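Local coordinates for hypothetical protein Atu0741 (Agrobacterium tumefaciens str. C58, PDB 1ZHV), which is of unknown function but probably combines two ACT-type domains in tandem, a fold that in other proteins commonly binds amino acids or other small regulatory ligands, at residues A[14-19]-A[25-30]; A[31-36]-A[103-108]; A[65-70]-A[76-81]. All coordinates share one frame; numbering follows the deposited sequence.

Contact 1 of 3, residues A[14-19]-A[25-30]; sequences GIARLS and PAWADG
The indole of Trp27 meets strand 13-18 with the rim of its six-membered ring, where the methyl groups of Ala16 and Leu18 both lie close to the ring plane. Ala16 CB stands 3.9 Å from CH2 of Trp27, and CD1 of Leu18 comes within 4.2 Å of CZ2 of Trp27. One face of the same indole is covered by its own near neighbour, as CG of Pro25 sits 3.4 Å above the ring plane, displaced toward the rim. Ile45 and Cys47 of strand 43-48, and Pro53, also touch the Trp27 side chain. Leu18 CD2 chiefly meets the proline ring, 3.7 Å from CD of Pro25, but stays near CZ2 of Trp27.

Residues 25-30 belong to the connection that leads from strand 13-18 to strand 35-38, both of which pair antiparallel with strand 43-48. The strand order is consistent with the first beta-alpha-beta unit of an ACT fold, with a loop in place of the usual helix, packing its side chains onto the strand it has just left. Pro25 to Ala28 form a type I beta turn closed by Ala28 N and Pro25 O at 3.2 Å. Trp27 is third in that turn, its CG between the backbone N and the carbonyl carbon (chi1 55°), which swings the indole back under Pro25. Arg51 donates hydrogen bonds to the carbonyls of Trp27 and Ala28.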
loop_
_atom_site.group_PDB
_atom_site.type_symbol
_atom_site.label_atom_id
_atom_site.label_comp_id
_atom_site.label_asym_id
_atom_site.label_seq_id
_atom_site.Cartn_x
_atom_site.Cartn_y
_atom_site.Cartn_z
ATOM N N GLY A 14 1.499 8.717 -1.011
ATOM C CA GLY A 14 1.776 9.119 -2.375
ATOM C C GLY A 14 2.972 8.343 -2.883
ATOM O O GLY A 14 3.769 7.849 -2.085
ATOM N N ILE A 15 3.086 8.223 -4.203
ATOM C CA ILE A 15 4.202 7.518 -4.829
ATOM C C ILE A 15 5.040 8.564 -5.555
ATOM O O ILE A 15 4.622 9.093 -6.590
ATOM C CB ILE A 15 3.724 6.504 -5.882
ATOM C CG1 ILE A 15 2.522 5.710 -5.359
ATOM C CG2 ILE A 15 4.871 5.580 -6.251
ATOM C CD1 ILE A 15 2.793 4.898 -4.140
ATOM N N ALA A 16 6.211 8.868 -5.014
ATOM C CA ALA A 16 7.069 9.861 -5.640
ATOM C C ALA A 16 8.076 9.260 -6.600
ATOM O O ALA A 16 8.523 8.129 -6.422
ATOM C CB ALA A 16 7.794 10.675 -4.577
ATOM N N ARG A 17 8.420 10.007 -7.644
ATOM C CA ARG A 17 9.420 9.512 -8.573
ATOM C C ARG A 17 10.594 10.478 -8.622
ATOM O O ARG A 17 10.432 11.653 -8.951
ATOM C CB ARG A 17 8.874 9.304 -9.988
ATOM C CG ARG A 17 9.898 8.529 -10.815
ATOM C CD ARG A 17 9.740 8.537 -12.318
ATOM N NE ARG A 17 10.894 7.844 -12.895
ATOM C CZ ARG A 17 11.089 7.627 -14.193
ATOM N NH1 ARG A 17 10.201 8.046 -15.085
ATOM N NH2 ARG A 17 12.175 6.980 -14.599
ATOM N N LEU A 18 11.773 9.963 -8.285
ATOM C CA LEU A 18 13.011 10.742 -8.276
ATOM C C LEU A 18 13.980 10.171 -9.295
ATOM O O LEU A 18 13.733 9.104 -9.854
ATOM C CB LEU A 18 13.676 10.687 -6.898
ATOM C CG LEU A 18 13.082 11.597 -5.825
ATOM C CD1 LEU A 18 11.709 11.060 -5.511
ATOM C CD2 LEU A 18 13.945 11.653 -4.552
ATOM N N SER A 19 15.087 10.881 -9.512
ATOM C CA SER A 19 16.125 10.461 -10.450
ATOM C C SER A 19 16.776 9.151 -10.009
ATOM O O SER A 19 17.075 8.954 -8.829
ATOM C CB SER A 19 17.198 11.558 -10.573
ATOM O OG SER A 19 18.241 11.170 -11.456
ATOM N N PRO A 25 16.367 11.077 -0.368
ATOM C CA PRO A 25 16.076 12.359 0.275
ATOM C C PRO A 25 15.822 12.227 1.771
ATOM O O PRO A 25 15.397 11.173 2.254
ATOM C CB PRO A 25 14.847 12.852 -0.485
ATOM C CG PRO A 25 14.135 11.571 -0.802
ATOM C CD PRO A 25 15.273 10.690 -1.279
ATOM N N ALA A 26 16.088 13.311 2.496
ATOM C CA ALA A 26 15.909 13.338 3.940
ATOM C C ALA A 26 14.450 13.187 4.347
ATOM O O ALA A 26 14.157 12.770 5.463
ATOM C CB ALA A 26 16.469 14.636 4.506
ATOM N N TRP A 27 13.538 13.526 3.442
ATOM C CA TRP A 27 12.115 13.437 3.743
ATOM C C TRP A 27 11.506 12.058 3.518
ATOM O O TRP A 27 10.357 11.824 3.883
ATOM C CB TRP A 27 11.329 14.460 2.913
ATOM C CG TRP A 27 11.548 14.373 1.428
ATOM C CD1 TRP A 27 12.358 15.168 0.673
ATOM C CD2 TRP A 27 10.939 13.445 0.519
ATOM N NE1 TRP A 27 12.293 14.800 -0.649
ATOM C CE2 TRP A 27 11.429 13.745 -0.773
ATOM C CE3 TRP A 27 10.026 12.389 0.671
ATOM C CZ2 TRP A 27 11.037 13.027 -1.911
ATOM C CZ3 TRP A 27 9.639 11.676 -0.458
ATOM C CH2 TRP A 27 10.144 12.000 -1.733
ATOM N N ALA A 28 12.271 11.146 2.928
ATOM C CA ALA A 28 11.761 9.812 2.625
ATOM C C ALA A 28 11.439 8.961 3.842
ATOM O O ALA A 28 10.302 8.510 4.012
ATOM C CB ALA A 28 12.740 9.072 1.724
ATOM N N ASP A 29 12.437 8.730 4.684
ATOM C CA ASP A 29 12.231 7.914 5.864
ATOM C C ASP A 29 11.638 8.752 6.991
ATOM O O ASP A 29 12.123 9.843 7.301
ATOM C CB ASP A 29 13.555 7.279 6.296
ATOM C CG ASP A 29 13.354 6.063 7.172
ATOM O OD1 ASP A 29 12.298 5.980 7.833
ATOM O OD2 ASP A 29 14.252 5.197 7.210
ATOM N N GLY A 30 10.585 8.228 7.603
ATOM C CA GLY A 30 9.932 8.925 8.693
ATOM C C GLY A 30 8.920 7.972 9.281
ATOM O O GLY A 30 9.102 6.753 9.222
#

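Contact 2 of 3, residues A[31-36]-A[103-108]; sequences GGFVSI and HLLVRS
Phe33 lays one side of its ring over a face of the His103 imidazole in an offset stack. The ring centroids are 4.6 Å apart and the planes are tilted by 30°, so the overlap is uneven: CE1 of Phe33 comes down to 3.4 Å from CG of His103, whereas CD1 of Phe33 lies 3.6 Å from ND1 of His103. The histidine CB adds to the surface under CE1. The side chains run past each other in opposite directions, and the CD1-CE1 flank of the phenyl carries the stack. On its other ortho-meta side that ring reaches Leu105, whose CD1 is 4.1 Å from CE2 of Phe33. His103 and Leu105, two apart on one strand, thus present adjacent surfaces to a single aromatic side chain.

Several features position Phe33. Its CG is anti to the backbone N (chi1 178°), which carries the ring across to strand 102-107, and its backbone N is hydrogen-bonded to Tyr13 OH. Just before it, Gly32 has a positive phi (83°), a conformation suited to glycine, and Gly31 O is held by Arg51.

The contact ties the N-terminal ACT-like region to the following ACT domain close to the centre of the molecule. Phe33 also packs on Val46 of strand 43-48 and Val96 of strand 94-97, while strand 102-107, bearing His103 and Leu105, runs between strands 57-67 and 94-97.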
loop_
_atom_site.group_PDB
_atom_site.type_symbol
_atom_site.label_atom_id
_atom_site.label_comp_id
_atom_site.label_asym_id
_atom_site.label_seq_id
_atom_site.Cartn_x
_atom_site.Cartn_y
_atom_site.Cartn_z
ATOM N N GLY A 31 7.851 8.513 9.845
ATOM C CA GLY A 31 6.833 7.660 10.424
ATOM C C GLY A 31 5.928 7.076 9.357
ATOM O O GLY A 31 5.895 7.562 8.224
ATOM N N GLY A 32 5.192 6.032 9.722
ATOM C CA GLY A 32 4.284 5.399 8.785
ATOM C C GLY A 32 4.963 4.392 7.878
ATOM O O GLY A 32 6.078 3.945 8.148
ATOM N N PHE A 33 4.280 4.037 6.796
ATOM C CA PHE A 33 4.802 3.082 5.827
ATOM C C PHE A 33 5.753 3.799 4.877
ATOM O O PHE A 33 5.426 4.859 4.349
ATOM C CB PHE A 33 3.652 2.463 5.030
ATOM C CG PHE A 33 4.095 1.491 3.973
ATOM C CD1 PHE A 33 4.451 0.187 4.304
ATOM C CD2 PHE A 33 4.155 1.881 2.640
ATOM C CE1 PHE A 33 4.858 -0.710 3.324
ATOM C CE2 PHE A 33 4.564 0.986 1.648
ATOM C CZ PHE A 33 4.915 -0.307 1.992
ATOM N N VAL A 34 6.930 3.217 4.673
ATOM C CA VAL A 34 7.936 3.790 3.783
ATOM C C VAL A 34 8.526 2.718 2.877
ATOM O O VAL A 34 8.965 1.674 3.352
ATOM C CB VAL A 34 9.095 4.419 4.585
ATOM C CG1 VAL A 34 10.146 4.990 3.639
ATOM C CG2 VAL A 34 8.556 5.493 5.510
ATOM N N SER A 35 8.529 2.967 1.572
ATOM C CA SER A 35 9.117 2.020 0.638
ATOM C C SER A 35 9.951 2.796 -0.364
ATOM O O SER A 35 9.418 3.545 -1.178
ATOM C CB SER A 35 8.042 1.210 -0.092
ATOM O OG SER A 35 8.648 0.173 -0.848
ATOM N N ILE A 36 11.263 2.615 -0.275
ATOM C CA ILE A 36 12.232 3.278 -1.143
ATOM C C ILE A 36 12.827 2.223 -2.073
ATOM O O ILE A 36 13.559 1.330 -1.624
ATOM C CB ILE A 36 13.356 3.902 -0.299
ATOM C CG1 ILE A 36 12.761 4.893 0.707
ATOM C CG2 ILE A 36 14.385 4.574 -1.208
ATOM C CD1 ILE A 36 13.661 5.173 1.906
ATOM N N HIS A 103 2.234 -5.451 1.899
ATOM C CA HIS A 103 1.405 -4.276 2.110
ATOM C C HIS A 103 0.776 -4.004 0.751
ATOM O O HIS A 103 1.357 -4.319 -0.287
ATOM C CB HIS A 103 2.224 -3.068 2.567
ATOM C CG HIS A 103 2.464 -3.032 4.045
ATOM N ND1 HIS A 103 1.831 -2.143 4.888
ATOM C CD2 HIS A 103 3.284 -3.771 4.825
ATOM C CE1 HIS A 103 2.260 -2.333 6.125
ATOM N NE2 HIS A 103 3.141 -3.315 6.114
ATOM N N LEU A 104 -0.424 -3.441 0.762
ATOM C CA LEU A 104 -1.148 -3.138 -0.466
ATOM C C LEU A 104 -1.656 -1.713 -0.418
ATOM O O LEU A 104 -2.187 -1.284 0.601
ATOM C CB LEU A 104 -2.363 -4.073 -0.607
ATOM C CG LEU A 104 -3.452 -3.605 -1.585
ATOM C CD1 LEU A 104 -2.970 -3.832 -3.000
ATOM C CD2 LEU A 104 -4.754 -4.349 -1.345
ATOM N N LEU A 105 -1.478 -0.973 -1.503
ATOM C CA LEU A 105 -2.021 0.369 -1.557
ATOM C C LEU A 105 -2.987 0.443 -2.733
ATOM O O LEU A 105 -2.784 -0.192 -3.768
ATOM C CB LEU A 105 -0.916 1.423 -1.723
ATOM C CG LEU A 105 0.041 1.594 -0.539
ATOM C CD1 LEU A 105 1.300 0.781 -0.791
ATOM C CD2 LEU A 105 0.392 3.068 -0.342
ATOM N N VAL A 106 -4.066 1.187 -2.537
ATOM C CA VAL A 106 -5.057 1.408 -3.574
ATOM C C VAL A 106 -5.349 2.894 -3.480
ATOM O O VAL A 106 -5.065 3.517 -2.456
ATOM C CB VAL A 106 -6.374 0.616 -3.336
ATOM C CG1 VAL A 106 -6.099 -0.886 -3.414
ATOM C CG2 VAL A 106 -6.983 0.986 -1.995
ATOM N N ARG A 107 -5.894 3.472 -4.544
ATOM C CA ARG A 107 -6.217 4.888 -4.504
ATOM C C ARG A 107 -7.277 5.079 -3.435
ATOM O O ARG A 107 -8.177 4.244 -3.275
ATOM C CB ARG A 107 -6.716 5.361 -5.870
ATOM C CG ARG A 107 -5.637 5.307 -6.934
ATOM C CD ARG A 107 -6.113 5.826 -8.281
ATOM N NE ARG A 107 -5.044 5.797 -9.280
ATOM C CZ ARG A 107 -3.956 6.562 -9.238
ATOM N NH1 ARG A 107 -3.784 7.426 -8.247
ATOM N NH2 ARG A 107 -3.032 6.456 -10.184
ATOM N N SER A 108 -7.167 6.171 -2.691
ATOM C CA SER A 108 -8.112 6.444 -1.626
ATOM C C SER A 108 -9.553 6.528 -2.090
ATOM O O SER A 108 -10.460 6.180 -1.345
ATOM C CB SER A 108 -7.715 7.723 -0.897
ATOM O OG SER A 108 -6.426 7.561 -0.325
#

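Contact 3 of 3, residues A[65-70]-A[76-81]; sequences FKFQGP and TGIVLS
The ring of Phe67 points its edge at a backbone carbonyl: Ile78 O lies in the plane of the phenyl group, 3.9 Å from CE2 of Phe67. This is a carbon-bound edge facing an oxygen, and no hydrogen bond links the two segments. The same oxygen already has a stronger partner, since Ser81 OG donates to Ile78 O at 2.8 Å. That hydroxyl approaches with a C=O...donor angle of 127° and is tilted 28° from the carbonyl plane; the aromatic edge is a longer contact on the same oxygen.

The rest of the contact is apolar. CG2 of Ile78 also lies near the plane of the phenyl ring, 3.6 Å from CD2 of Phe67, with CE2 of Phe67 little farther away. In Ile78, CG2 is anti to the backbone N while CG1 lies beside that N (chi1 -74°), an arrangement that brings the short branch rather than the ethyl arm to the ring. Val79 approaches obliquely, its CA 4.1 Å from CE2 of Phe67 and its CG2 at the looser distance of 4.4 Å from that same carbon.

The chain enters this helical turn through Gly77, the centre of an inverse gamma turn, and Gly77 O accepts a bond from Ser81 N at 2.8 Å. The whole forms a beta-alpha connection: strand 57-67, consistent with the first strand of an ACT fold, passes through a loop into helix 78-87, which packs back against the strand's end. Phe67 is buried under the start of the helix and also touches Asp102 and Leu104 of the neighbouring strand 102-107. Ile78 reaches Ile4 and Phe71, Val79 also meets Asp102, and Ser81 O is hydrogen-bonded to His123, just before strand 124-126.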
loop_
_atom_site.group_PDB
_atom_site.type_symbol
_atom_site.label_atom_id
_atom_site.label_comp_id
_atom_site.label_asym_id
_atom_site.label_seq_id
_atom_site.Cartn_x
_atom_site.Cartn_y
_atom_site.Cartn_z
ATOM N N PHE A 65 -2.766 -0.762 3.245
ATOM C CA PHE A 65 -3.242 -1.882 4.062
ATOM C C PHE A 65 -2.085 -2.829 4.324
ATOM O O PHE A 65 -1.254 -3.061 3.449
ATOM C CB PHE A 65 -4.318 -2.707 3.347
ATOM C CG PHE A 65 -5.645 -2.035 3.246
ATOM C CD1 PHE A 65 -5.923 -1.174 2.193
ATOM C CD2 PHE A 65 -6.634 -2.287 4.192
ATOM C CE1 PHE A 65 -7.175 -0.575 2.076
ATOM C CE2 PHE A 65 -7.890 -1.693 4.086
ATOM C CZ PHE A 65 -8.161 -0.839 3.027
ATOM N N LYS A 66 -2.048 -3.392 5.524
ATOM C CA LYS A 66 -1.018 -4.356 5.870
ATOM C C LYS A 66 -1.651 -5.743 5.886
ATOM O O LYS A 66 -2.752 -5.912 6.413
ATOM C CB LYS A 66 -0.453 -4.058 7.259
ATOM C CG LYS A 66 0.597 -5.063 7.721
ATOM C CD LYS A 66 1.028 -4.765 9.145
ATOM C CE LYS A 66 -0.003 -5.262 10.136
ATOM N NZ LYS A 66 -0.045 -6.751 10.153
ATOM N N PHE A 67 -0.983 -6.724 5.279
ATOM C CA PHE A 67 -1.479 -8.101 5.319
ATOM C C PHE A 67 -1.073 -8.536 6.733
ATOM O O PHE A 67 0.110 -8.487 7.082
ATOM C CB PHE A 67 -0.766 -8.988 4.291
ATOM C CG PHE A 67 -1.276 -8.843 2.877
ATOM C CD1 PHE A 67 -1.414 -7.595 2.284
ATOM C CD2 PHE A 67 -1.555 -9.974 2.116
ATOM C CE1 PHE A 67 -1.818 -7.480 0.953
ATOM C CE2 PHE A 67 -1.958 -9.871 0.791
ATOM C CZ PHE A 67 -2.090 -8.620 0.204
ATOM N N GLN A 68 -2.049 -8.972 7.527
ATOM C CA GLN A 68 -1.827 -9.347 8.928
ATOM C C GLN A 68 -1.530 -10.768 9.403
ATOM O O GLN A 68 -1.758 -11.769 8.710
ATOM C CB GLN A 68 -3.004 -8.860 9.760
ATOM C CG GLN A 68 -3.055 -7.381 10.001
ATOM C CD GLN A 68 -4.254 -7.010 10.837
ATOM O OE1 GLN A 68 -5.391 -7.205 10.420
ATOM N NE2 GLN A 68 -4.011 -6.484 12.028
ATOM N N GLY A 69 -1.034 -10.789 10.643
ATOM C CA GLY A 69 -0.692 -12.001 11.369
ATOM C C GLY A 69 0.244 -12.998 10.717
ATOM O O GLY A 69 0.716 -12.785 9.593
ATOM N N PRO A 70 0.540 -14.119 11.422
ATOM C CA PRO A 70 1.423 -15.174 10.919
ATOM C C PRO A 70 0.876 -15.721 9.608
ATOM O O PRO A 70 -0.337 -15.708 9.388
ATOM C CB PRO A 70 1.345 -16.245 12.011
ATOM C CG PRO A 70 1.102 -15.495 13.236
ATOM C CD PRO A 70 0.055 -14.494 12.768
ATOM N N THR A 76 -0.311 -21.574 -1.220
ATOM C CA THR A 76 -1.485 -20.835 -1.681
ATOM C C THR A 76 -1.096 -19.390 -1.989
ATOM O O THR A 76 -0.224 -18.823 -1.337
ATOM C CB THR A 76 -2.584 -20.872 -0.622
ATOM N N GLY A 77 -1.746 -18.797 -2.986
ATOM C CA GLY A 77 -1.429 -17.431 -3.355
ATOM C C GLY A 77 -2.067 -16.382 -2.464
ATOM O O GLY A 77 -3.179 -15.935 -2.731
ATOM N N ILE A 78 -1.365 -15.991 -1.404
ATOM C CA ILE A 78 -1.866 -14.977 -0.480
ATOM C C ILE A 78 -2.086 -13.645 -1.199
ATOM O O ILE A 78 -3.157 -13.044 -1.091
ATOM C CB ILE A 78 -0.886 -14.782 0.705
ATOM C CG1 ILE A 78 -0.987 -15.981 1.653
ATOM C CG2 ILE A 78 -1.196 -13.494 1.451
ATOM C CD1 ILE A 78 -0.007 -15.936 2.815
ATOM N N VAL A 79 -1.082 -13.176 -1.932
ATOM C CA VAL A 79 -1.227 -11.919 -2.654
ATOM C C VAL A 79 -2.292 -12.070 -3.737
ATOM O O VAL A 79 -3.153 -11.208 -3.899
ATOM C CB VAL A 79 0.117 -11.480 -3.284
ATOM C CG1 VAL A 79 -0.092 -10.281 -4.200
ATOM C CG2 VAL A 79 1.101 -11.107 -2.183
ATOM N N LEU A 80 -2.237 -13.174 -4.475
ATOM C CA LEU A 80 -3.210 -13.422 -5.530
ATOM C C LEU A 80 -4.647 -13.348 -5.012
ATOM O O LEU A 80 -5.503 -12.711 -5.628
ATOM C CB LEU A 80 -2.966 -14.801 -6.158
ATOM C CG LEU A 80 -3.992 -15.284 -7.190
ATOM C CD1 LEU A 80 -3.939 -14.413 -8.433
ATOM C CD2 LEU A 80 -3.695 -16.736 -7.550
ATOM N N SER A 81 -4.898 -13.990 -3.874
ATOM C CA SER A 81 -6.239 -14.028 -3.297
ATOM C C SER A 81 -6.785 -12.638 -3.000
ATOM O O SER A 81 -7.998 -12.416 -3.036
ATOM C CB SER A 81 -6.248 -14.861 -2.006
ATOM O OG SER A 81 -5.696 -14.146 -0.912
#

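How the contacts relate
The three contacts follow one continuous mixed sheet from the N-terminal ACT-like region into the ACT domain. Contacts 1 and 3 lie on opposite sides of the chain's centre, with centres about 26 Å apart, and each joins pieces close in sequence. Contact 2 sits between them, its centre about 12 Å from that of contact 1 and 15 Å from that of contact 3, and joins segments 67 residues apart. Contact 1 precedes contact 2 along the chain, whereas contact 3 falls within the span that contact 2 bridges. Ala28 packs against Val34 and Ile36, and adjacent strands 57-67 and 102-107 link contacts 2 and 3, consistent with two domains built as one unit.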